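Local coordinates for protein SusD homolog (Bacteroides thetaiotaomicron, PDB 4MRU) that probably binds mucin O-glycans at the bacterial surface as a SusD-like outer membrane lipoprotein of the TPR-like kind, at residues Asn146-Arg158 against Asn472-Glu486. Residues are numbered along the deposited sequence; the frame is centred on the assembly and turned at random. Where two conformers were deposited one is given.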
ATOM      1  N   ASN A 146     -20.994  10.092 -15.156  1.00 57.52           N
ATOM      2  CA  ASN A 146     -20.558   8.699 -15.157  1.00 45.11           C
ATOM      3  C   ASN A 146     -21.441   7.697 -14.304  1.00 38.81           C
ATOM      4  O   ASN A 146     -22.628   7.634 -14.541  1.00 43.54           O
ATOM      5  CB  ASN A 146     -19.099   8.661 -14.763  1.00 44.94           C
ATOM      6  CG  ASN A 146     -18.355   7.597 -15.490  1.00 52.46           C
ATOM      7  OD1 ASN A 146     -18.968   6.687 -16.036  1.00 49.24           O
ATOM      8  ND2 ASN A 146     -17.024   7.705 -15.526  1.00 58.11           N
ATOM      9  N   ALA A 147     -20.902   6.933 -13.338  1.00 35.38           N
ATOM     10  CA  ALA A 147     -21.645   5.796 -12.737  1.00 34.48           C
ATOM     11  C   ALA A 147     -21.952   5.906 -11.228  1.00 30.15           C
ATOM     12  O   ALA A 147     -21.351   6.692 -10.507  1.00 25.84           O
ATOM     13  CB  ALA A 147     -20.872   4.502 -12.989  1.00 44.76           C
ATOM     14  N   ALA A 148     -22.892   5.085 -10.774  1.00 27.11           N
ATOM     15  CA  ALA A 148     -23.290   5.019  -9.387  1.00 30.74           C
ATOM     16  C   ALA A 148     -22.207   4.375  -8.574  1.00 27.03           C
ATOM     17  O   ALA A 148     -21.510   3.464  -9.062  1.00 22.22           O
ATOM     18  CB  ALA A 148     -24.592   4.217  -9.234  1.00 29.66           C
ATOM     19  N   TYR A 149     -22.118   4.786  -7.315  1.00 23.33           N
ATOM     20  CA  TYR A 149     -21.094   4.260  -6.409  1.00 23.05           C
ATOM     21  C   TYR A 149     -21.614   3.137  -5.527  1.00 20.60           C
ATOM     22  O   TYR A 149     -22.740   3.170  -5.117  1.00 25.41           O
ATOM     23  CB  TYR A 149     -20.614   5.351  -5.461  1.00 22.04           C
ATOM     24  CG  TYR A 149     -19.810   6.489  -6.021  1.00 23.08           C
ATOM     25  CD1 TYR A 149     -20.231   7.218  -7.106  1.00 23.25           C
ATOM     26  CD2 TYR A 149     -18.630   6.905  -5.373  1.00 26.08           C
ATOM     27  CE1 TYR A 149     -19.498   8.271  -7.586  1.00 24.82           C
ATOM     28  CE2 TYR A 149     -17.923   7.976  -5.822  1.00 24.23           C
ATOM     29  CZ  TYR A 149     -18.351   8.650  -6.942  1.00 26.70           C
ATOM     30  OH  TYR A 149     -17.666   9.748  -7.416  1.00 26.68           O
ATOM     31  N   ASP A 150     -20.792   2.128  -5.260  1.00 22.09           N
ATOM     32  CA  ASP A 150     -21.106   1.126  -4.252  1.00 20.95           C
ATOM     33  C   ASP A 150     -20.540   1.546  -2.898  1.00 22.86           C
ATOM     34  O   ASP A 150     -19.467   2.136  -2.819  1.00 21.23           O
ATOM     35  CB  ASP A 150     -20.498  -0.222  -4.562  1.00 22.51           C
ATOM     36  CG  ASP A 150     -21.016  -0.871  -5.870  1.00 25.70           C
ATOM     37  OD1 ASP A 150     -22.029  -0.442  -6.441  1.00 28.44           O
ATOM     38  OD2 ASP A 150     -20.337  -1.843  -6.306  1.00 26.85           O
ATOM     39  N   SER A 151     -21.208   1.130  -1.833  1.00 20.66           N
ATOM     40  CA  SER A 151     -20.622   1.251  -0.510  1.00 20.22           C
ATOM     41  C   SER A 151     -19.313   0.464  -0.429  1.00 20.69           C
ATOM     42  O   SER A 151     -19.129  -0.530  -1.124  1.00 19.87           O
ATOM     43  CB  SER A 151     -21.603   0.799   0.565  1.00 21.96           C
ATOM     44  OG  SER A 151     -21.756  -0.603   0.617  1.00 24.19           O
ATOM     45  N   GLN A 152     -18.387   0.911   0.432  1.00 21.91           N
ATOM     46  CA  GLN A 152     -17.147   0.157   0.573  1.00 20.62           C
ATOM     47  C   GLN A 152     -17.451  -1.277   1.007  1.00 18.93           C
ATOM     48  O   GLN A 152     -16.820  -2.229   0.514  1.00 19.20           O
ATOM     49  CB  GLN A 152     -16.197   0.795   1.557  1.00 19.87           C
ATOM     50  CG  GLN A 152     -14.891   0.059   1.720  1.00 18.77           C
ATOM     51  CD  GLN A 152     -13.907   0.779   2.636  1.00 19.00           C
ATOM     52  OE1 GLN A 152     -14.068   0.781   3.849  1.00 20.94           O
ATOM     53  NE2 GLN A 152     -12.871   1.389   2.052  1.00 19.12           N
ATOM     54  N   LYS A 153     -18.432  -1.454   1.880  1.00 20.31           N
ATOM     55  CA  LYS A 153     -18.790  -2.821   2.302  1.00 21.11           C
ATOM     56  C   LYS A 153     -19.198  -3.663   1.096  1.00 19.30           C
ATOM     57  O   LYS A 153     -18.786  -4.832   0.966  1.00 21.16           O
ATOM     58  CB  LYS A 153     -19.911  -2.808   3.345  1.00 25.87           C
ATOM     59  CG  LYS A 153     -20.296  -4.204   3.800  1.00 32.38           C
ATOM     60  CD  LYS A 153     -21.556  -4.283   4.609  1.00 40.78           C
ATOM     61  CE  LYS A 153     -21.359  -4.256   6.117  1.00 57.75           C
ATOM     62  NZ  LYS A 153     -22.468  -5.014   6.778  1.00 67.97           N
ATOM     63  N   ASP A 154     -20.030  -3.098   0.246  1.00 20.64           N
ATOM     64  CA  ASP A 154     -20.493  -3.819  -0.951  1.00 25.89           C
ATOM     65  C   ASP A 154     -19.375  -4.024  -1.953  1.00 23.00           C
ATOM     66  O   ASP A 154     -19.343  -5.063  -2.652  1.00 22.71           O
ATOM     67  CB  ASP A 154     -21.670  -3.103  -1.614  1.00 26.83           C
ATOM     68  CG  ASP A 154     -22.980  -3.266  -0.819  1.00 32.90           C
ATOM     69  OD1 ASP A 154     -23.098  -4.141   0.055  1.00 31.92           O
ATOM     70  OD2 ASP A 154     -23.897  -2.521  -1.109  1.00 31.68           O
ATOM     71  N   VAL A 155     -18.439  -3.089  -2.027  1.00 19.59           N
ATOM     72  CA  VAL A 155     -17.283  -3.354  -2.872  1.00 19.78           C
ATOM     73  C   VAL A 155     -16.493  -4.575  -2.375  1.00 21.26           C
ATOM     74  O   VAL A 155     -16.170  -5.456  -3.176  1.00 19.65           O
ATOM     75  CB  VAL A 155     -16.357  -2.152  -2.986  1.00 21.25           C
ATOM     76  CG1 VAL A 155     -15.150  -2.510  -3.821  1.00 23.65           C
ATOM     77  CG2 VAL A 155     -17.086  -0.999  -3.660  1.00 22.69           C
ATOM     78  N   TYR A 156     -16.137  -4.607  -1.082  1.00 20.29           N
ATOM     79  CA  TYR A 156     -15.363  -5.726  -0.527  1.00 21.61           C
ATOM     80  C   TYR A 156     -16.115  -7.045  -0.696  1.00 20.05           C
ATOM     81  O   TYR A 156     -15.543  -8.040  -1.136  1.00 20.21           O
ATOM     82  CB  TYR A 156     -15.027  -5.464   0.938  1.00 22.26           C
ATOM     83  CG  TYR A 156     -13.665  -4.878   1.144  1.00 21.45           C
ATOM     84  CD1 TYR A 156     -13.413  -3.514   0.963  1.00 21.41           C
ATOM     85  CD2 TYR A 156     -12.586  -5.687   1.501  1.00 21.45           C
ATOM     86  CE1 TYR A 156     -12.127  -3.010   1.158  1.00 20.20           C
ATOM     87  CE2 TYR A 156     -11.308  -5.178   1.654  1.00 22.15           C
ATOM     88  CZ  TYR A 156     -11.082  -3.841   1.472  1.00 20.80           C
ATOM     89  OH  TYR A 156      -9.797  -3.338   1.676  1.00 21.54           O
HETATM   90  N   MSE A 157     -17.411  -7.067  -0.439  1.00 20.59           N
HETATM   91  CA  MSE A 157     -18.130  -8.356  -0.507  0.50 23.98           C
HETATM   92  C   MSE A 157     -18.183  -8.846  -1.954  1.00 22.05           C
HETATM   93  O   MSE A 157     -18.061 -10.057  -2.219  1.00 22.96           O
HETATM   94  CB  MSE A 157     -19.509  -8.219   0.108  0.50 25.48           C
HETATM   95  CG  MSE A 157     -19.443  -8.014   1.640  0.50 31.62           C
HETATM   96 SE   MSE A 157     -17.826  -8.657   2.607  0.38 43.43          SE
HETATM   97  CE  MSE A 157     -17.637  -6.895   3.451  0.50 52.81           C
ATOM     98  N   ARG A 158     -18.334  -7.935  -2.907  1.00 22.78           N
ATOM     99  CA  ARG A 158     -18.358  -8.298  -4.301  1.00 21.89           C
ATOM    100  C   ARG A 158     -16.978  -8.768  -4.754  1.00 22.08           C
ATOM    101  O   ARG A 158     -16.861  -9.772  -5.437  1.00 19.03           O
ATOM    102  CB  ARG A 158     -18.892  -7.127  -5.165  1.00 24.66           C
ATOM    103  CG  ARG A 158     -18.940  -7.430  -6.673  1.00 28.05           C
ATOM    104  CD  ARG A 158     -19.869  -8.588  -7.033  1.00 31.79           C
ATOM    105  NE  ARG A 158     -21.240  -8.136  -7.144  1.00 51.63           N
ATOM    106  CZ  ARG A 158     -21.804  -7.716  -8.275  1.00 56.93           C
ATOM    107  NH1 ARG A 158     -21.127  -7.708  -9.419  1.00 65.42           N
ATOM    108  NH2 ARG A 158     -23.060  -7.299  -8.266  1.00 70.77           N
ATOM    109  N   ASN A 472     -20.714  14.276 -12.468  1.00 28.30           N
ATOM    110  CA  ASN A 472     -21.393  13.076 -11.948  1.00 25.02           C
ATOM    111  C   ASN A 472     -22.127  13.351 -10.630  1.00 23.26           C
ATOM    112  O   ASN A 472     -22.109  12.535  -9.721  1.00 20.69           O
ATOM    113  CB  ASN A 472     -20.367  11.940 -11.811  1.00 23.47           C
ATOM    114  CG  ASN A 472     -21.003  10.568 -11.691  1.00 26.74           C
ATOM    115  OD1 ASN A 472     -22.101  10.332 -12.204  1.00 29.37           O
ATOM    116  ND2 ASN A 472     -20.275   9.627 -11.081  1.00 23.92           N
ATOM    117  N   SER A 473     -22.794  14.501 -10.566  1.00 21.93           N
ATOM    118  CA  SER A 473     -23.240  15.088  -9.305  1.00 23.67           C
ATOM    119  C   SER A 473     -24.402  14.318  -8.631  1.00 23.07           C
ATOM    120  O   SER A 473     -24.433  14.206  -7.395  1.00 23.13           O
ATOM    121  CB  SER A 473     -23.666  16.549  -9.497  1.00 25.57           C
ATOM    122  OG  SER A 473     -24.758  16.631 -10.377  1.00 33.39           O
ATOM    123  N   PHE A 474     -25.316  13.744  -9.401  1.00 24.09           N
ATOM    124  CA  PHE A 474     -26.348  12.859  -8.804  1.00 23.01           C
ATOM    125  C   PHE A 474     -25.718  11.643  -8.056  1.00 24.57           C
ATOM    126  O   PHE A 474     -25.971  11.399  -6.854  1.00 23.46           O
ATOM    127  CB  PHE A 474     -27.329  12.425  -9.891  1.00 27.88           C
ATOM    128  CG  PHE A 474     -28.449  11.549  -9.400  1.00 25.56           C
ATOM    129  CD1 PHE A 474     -28.264  10.179  -9.316  1.00 23.88           C
ATOM    130  CD2 PHE A 474     -29.695  12.084  -9.052  1.00 26.99           C
ATOM    131  CE1 PHE A 474     -29.275   9.347  -8.867  1.00 24.08           C
ATOM    132  CE2 PHE A 474     -30.718  11.254  -8.626  1.00 27.15           C
ATOM    133  CZ  PHE A 474     -30.500   9.877  -8.531  1.00 26.22           C
ATOM    134  N   HIS A 475     -24.911  10.885  -8.779  1.00 23.35           N
ATOM    135  CA  HIS A 475     -24.223   9.734  -8.199  1.00 24.45           C
ATOM    136  C   HIS A 475     -23.243  10.156  -7.077  1.00 22.62           C
ATOM    137  O   HIS A 475     -23.182   9.516  -6.013  1.00 22.05           O
ATOM    138  CB  HIS A 475     -23.501   8.969  -9.278  1.00 24.94           C
ATOM    139  CG  HIS A 475     -24.413   8.304 -10.261  1.00 27.02           C
ATOM    140  ND1 HIS A 475     -25.502   7.552  -9.874  1.00 26.16           N
ATOM    141  CD2 HIS A 475     -24.371   8.234 -11.616  1.00 27.40           C
ATOM    142  CE1 HIS A 475     -26.088   7.047 -10.948  1.00 29.66           C
ATOM    143  NE2 HIS A 475     -25.423   7.444 -12.015  1.00 27.57           N
ATOM    144  N   LEU A 476     -22.508  11.224  -7.296  1.00 21.32           N
ATOM    145  CA  LEU A 476     -21.578  11.667  -6.269  1.00 22.80           C
ATOM    146  C   LEU A 476     -22.325  12.047  -4.962  1.00 24.29           C
ATOM    147  O   LEU A 476     -21.920  11.647  -3.871  1.00 24.26           O
ATOM    148  CB  LEU A 476     -20.735  12.823  -6.777  1.00 24.53           C
ATOM    149  CG  LEU A 476     -19.906  13.430  -5.650  1.00 26.38           C
ATOM    150  CD1 LEU A 476     -18.787  12.457  -5.273  1.00 24.55           C
ATOM    151  CD2 LEU A 476     -19.370  14.778  -6.042  1.00 28.87           C
ATOM    152  N   ASN A 477     -23.429  12.779  -5.089  1.00 27.50           N
ATOM    153  CA  ASN A 477     -24.211  13.161  -3.924  1.00 30.70           C
ATOM    154  C   ASN A 477     -24.675  11.946  -3.079  1.00 25.55           C
ATOM    155  O   ASN A 477     -24.582  11.959  -1.837  1.00 24.88           O
ATOM    156  CB  ASN A 477     -25.417  14.015  -4.341  1.00 32.97           C
ATOM    157  CG  ASN A 477     -26.241  14.425  -3.158  1.00 35.44           C
ATOM    158  OD1 ASN A 477     -25.804  15.236  -2.354  1.00 45.22           O
ATOM    159  ND2 ASN A 477     -27.411  13.799  -3.000  1.00 34.27           N
ATOM    160  N   ASN A 478     -25.185  10.916  -3.756  1.00 25.34           N
ATOM    161  CA  ASN A 478     -25.540   9.658  -3.095  1.00 24.52           C
ATOM    162  C   ASN A 478     -24.313   8.984  -2.486  1.00 24.93           C
ATOM    163  O   ASN A 478     -24.380   8.470  -1.379  1.00 23.35           O
ATOM    164  CB  ASN A 478     -26.271   8.697  -4.072  1.00 24.12           C
ATOM    165  CG  ASN A 478     -27.658   9.201  -4.426  1.00 30.73           C
ATOM    166  OD1 ASN A 478     -28.312   9.862  -3.609  1.00 29.74           O
ATOM    167  ND2 ASN A 478     -28.125   8.908  -5.648  1.00 31.29           N
ATOM    168  N   ALA A 479     -23.180   9.018  -3.195  1.00 23.78           N
ATOM    169  CA  ALA A 479     -21.945   8.441  -2.663  1.00 23.39           C
ATOM    170  C   ALA A 479     -21.555   9.075  -1.321  1.00 25.87           C
ATOM    171  O   ALA A 479     -21.134   8.386  -0.385  1.00 20.96           O
ATOM    172  CB  ALA A 479     -20.816   8.598  -3.640  1.00 26.32           C
ATOM    173  N   ILE A 480     -21.675  10.395  -1.239  1.00 22.40           N
ATOM    174  CA  ILE A 480     -21.223  11.088  -0.027  1.00 23.47           C
ATOM    175  C   ILE A 480     -22.152  10.728   1.117  1.00 24.27           C
ATOM    176  O   ILE A 480     -21.695  10.522   2.217  1.00 23.38           O
ATOM    177  CB  ILE A 480     -21.177  12.583  -0.226  1.00 21.66           C
ATOM    178  CG1 ILE A 480     -20.052  12.900  -1.227  1.00 21.05           C
ATOM    179  CG2 ILE A 480     -20.934  13.260   1.092  1.00 21.69           C
ATOM    180  CD1 ILE A 480     -20.036  14.319  -1.708  1.00 23.65           C
ATOM    181  N   ASN A 481     -23.442  10.585   0.831  1.00 21.60           N
ATOM    182  CA  ASN A 481     -24.389  10.099   1.824  1.00 24.48           C
ATOM    183  C   ASN A 481     -24.087   8.695   2.332  1.00 21.57           C
ATOM    184  O   ASN A 481     -24.166   8.479   3.536  1.00 22.24           O
ATOM    185  CB  ASN A 481     -25.835  10.206   1.294  1.00 28.63           C
ATOM    186  CG  ASN A 481     -26.322  11.653   1.274  1.00 36.04           C
ATOM    187  OD1 ASN A 481     -25.728  12.524   1.896  1.00 44.90           O
ATOM    188  ND2 ASN A 481     -27.355  11.917   0.516  1.00 37.88           N
ATOM    189  N   VAL A 482     -23.662   7.805   1.435  1.00 20.22           N
ATOM    190  CA  VAL A 482     -23.226   6.463   1.771  1.00 21.42           C
ATOM    191  C   VAL A 482     -21.936   6.480   2.587  1.00 21.13           C
ATOM    192  O   VAL A 482     -21.858   5.800   3.596  1.00 20.12           O
ATOM    193  CB  VAL A 482     -23.048   5.576   0.500  1.00 22.57           C
ATOM    194  CG1 VAL A 482     -22.410   4.246   0.838  1.00 21.84           C
ATOM    195  CG2 VAL A 482     -24.411   5.354  -0.153  1.00 28.50           C
ATOM    196  N   LEU A 483     -20.969   7.316   2.201  1.00 19.34           N
ATOM    197  CA  LEU A 483     -19.750   7.497   2.992  1.00 17.75           C
ATOM    198  C   LEU A 483     -20.058   7.919   4.419  1.00 17.38           C
ATOM    199  O   LEU A 483     -19.527   7.340   5.379  1.00 17.46           O
ATOM    200  CB  LEU A 483     -18.871   8.555   2.313  1.00 18.69           C
ATOM    201  CG  LEU A 483     -17.619   9.022   3.025  1.00 17.81           C
ATOM    202  CD1 LEU A 483     -16.537   7.961   2.961  1.00 19.81           C
ATOM    203  CD2 LEU A 483     -17.099  10.292   2.363  1.00 18.62           C
ATOM    204  N   ILE A 484     -20.948   8.913   4.562  1.00 18.50           N
ATOM    205  CA  ILE A 484     -21.379   9.383   5.894  1.00 17.57           C
ATOM    206  C   ILE A 484     -22.053   8.277   6.717  1.00 22.23           C
ATOM    207  O   ILE A 484     -21.665   8.070   7.876  1.00 23.93           O
ATOM    208  CB  ILE A 484     -22.286  10.594   5.790  1.00 18.69           C
ATOM    209  CG1 ILE A 484     -21.526  11.810   5.184  1.00 17.95           C
ATOM    210  CG2 ILE A 484     -22.870  10.988   7.153  1.00 21.68           C
ATOM    211  CD1 ILE A 484     -22.427  12.936   4.760  1.00 20.46           C
ATOM    212  N   LYS A 485     -22.983   7.526   6.112  1.00 20.92           N
ATOM    213  CA  LYS A 485     -23.697   6.478   6.808  1.00 24.32           C
ATOM    214  C   LYS A 485     -22.800   5.299   7.237  1.00 27.89           C
ATOM    215  O   LYS A 485     -22.985   4.739   8.332  1.00 24.76           O
ATOM    216  CB  LYS A 485     -24.846   5.954   5.932  1.00 28.89           C
ATOM    217  CG  LYS A 485     -26.096   6.833   5.959  1.00 51.55           C
ATOM    218  CD  LYS A 485     -27.271   6.222   5.186  1.00 62.09           C
ATOM    219  CE  LYS A 485     -28.012   5.173   6.017  1.00 77.85           C
ATOM    220  NZ  LYS A 485     -29.329   4.742   5.454  1.00 75.36           N
ATOM    221  N   GLU A 486     -21.860   4.919   6.371  1.00 25.23           N
ATOM    222  CA  GLU A 486     -20.901   3.854   6.639  1.00 23.24           C
ATOM    223  C   GLU A 486     -19.804   4.178   7.651  1.00 22.60           C
ATOM    224  O   GLU A 486     -19.112   3.265   8.086  1.00 23.45           O
ATOM    225  CB  GLU A 486     -20.109   3.487   5.380  1.00 29.45           C
ATOM    226  CG  GLU A 486     -20.809   2.710   4.321  1.00 36.90           C
ATOM    227  CD  GLU A 486     -19.804   2.036   3.375  1.00 29.44           C
ATOM    228  OE1 GLU A 486     -19.041   2.725   2.621  1.00 22.64           O
ATOM    229  OE2 GLU A 486     -19.829   0.802   3.380  1.00 33.51           O
TER
HETATM  230  O   HOH W   1     -23.781   6.715  -6.286  1.00 22.06           O
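The carboxylate of E486 takes two backbone N-H groups from the first turn of helix 152-173. Q152 N reaches E486 OE1 at 2.9 Å, on the syn side but 21° out of the carboxylate plane. K153 N meets the syn lone pair of E486 OE2 at 3.0 Å with an N-H...O angle of 168°. Gripping both oxygens should fix the rotation of the carboxylate, and the positive end of the helix dipole would probably favour its negative charge. The same turn is N-capped by S151, whose OG accepts from D154 N at 3.1 Å.

A second polar group centres on the amide of N472: ND2 donates almost straight (169°) to A147 O, 3.2 Å away, and also bonds E468, whose OE1 the Y149 hydroxyl shares; N472 OD1 accepts a weak bond from N146 N. One water bridges Y149 N and H475 O. In this SusD-family, TPR-like helical fold, the extended residues leading into helix 152-173 thus lie along the late helix 473-486, more than 300 residues onward.

Apolar contacts are made by Y149 and S151. A479 CB sits over one face of the Y149 ring, 3.5 Å from its centroid, a CH-pi contact. L476 runs alongside Y149, pointing the same way, and its CD1 meets the hydroxyl oxygen OH. V482 CG1 packs against S151 CB at 3.6 Å. By face packing on the backbone, the H475 imidazole lies against the A147-A148 peptide, with A148 N 3.5 Å above the ring plane, over its centre.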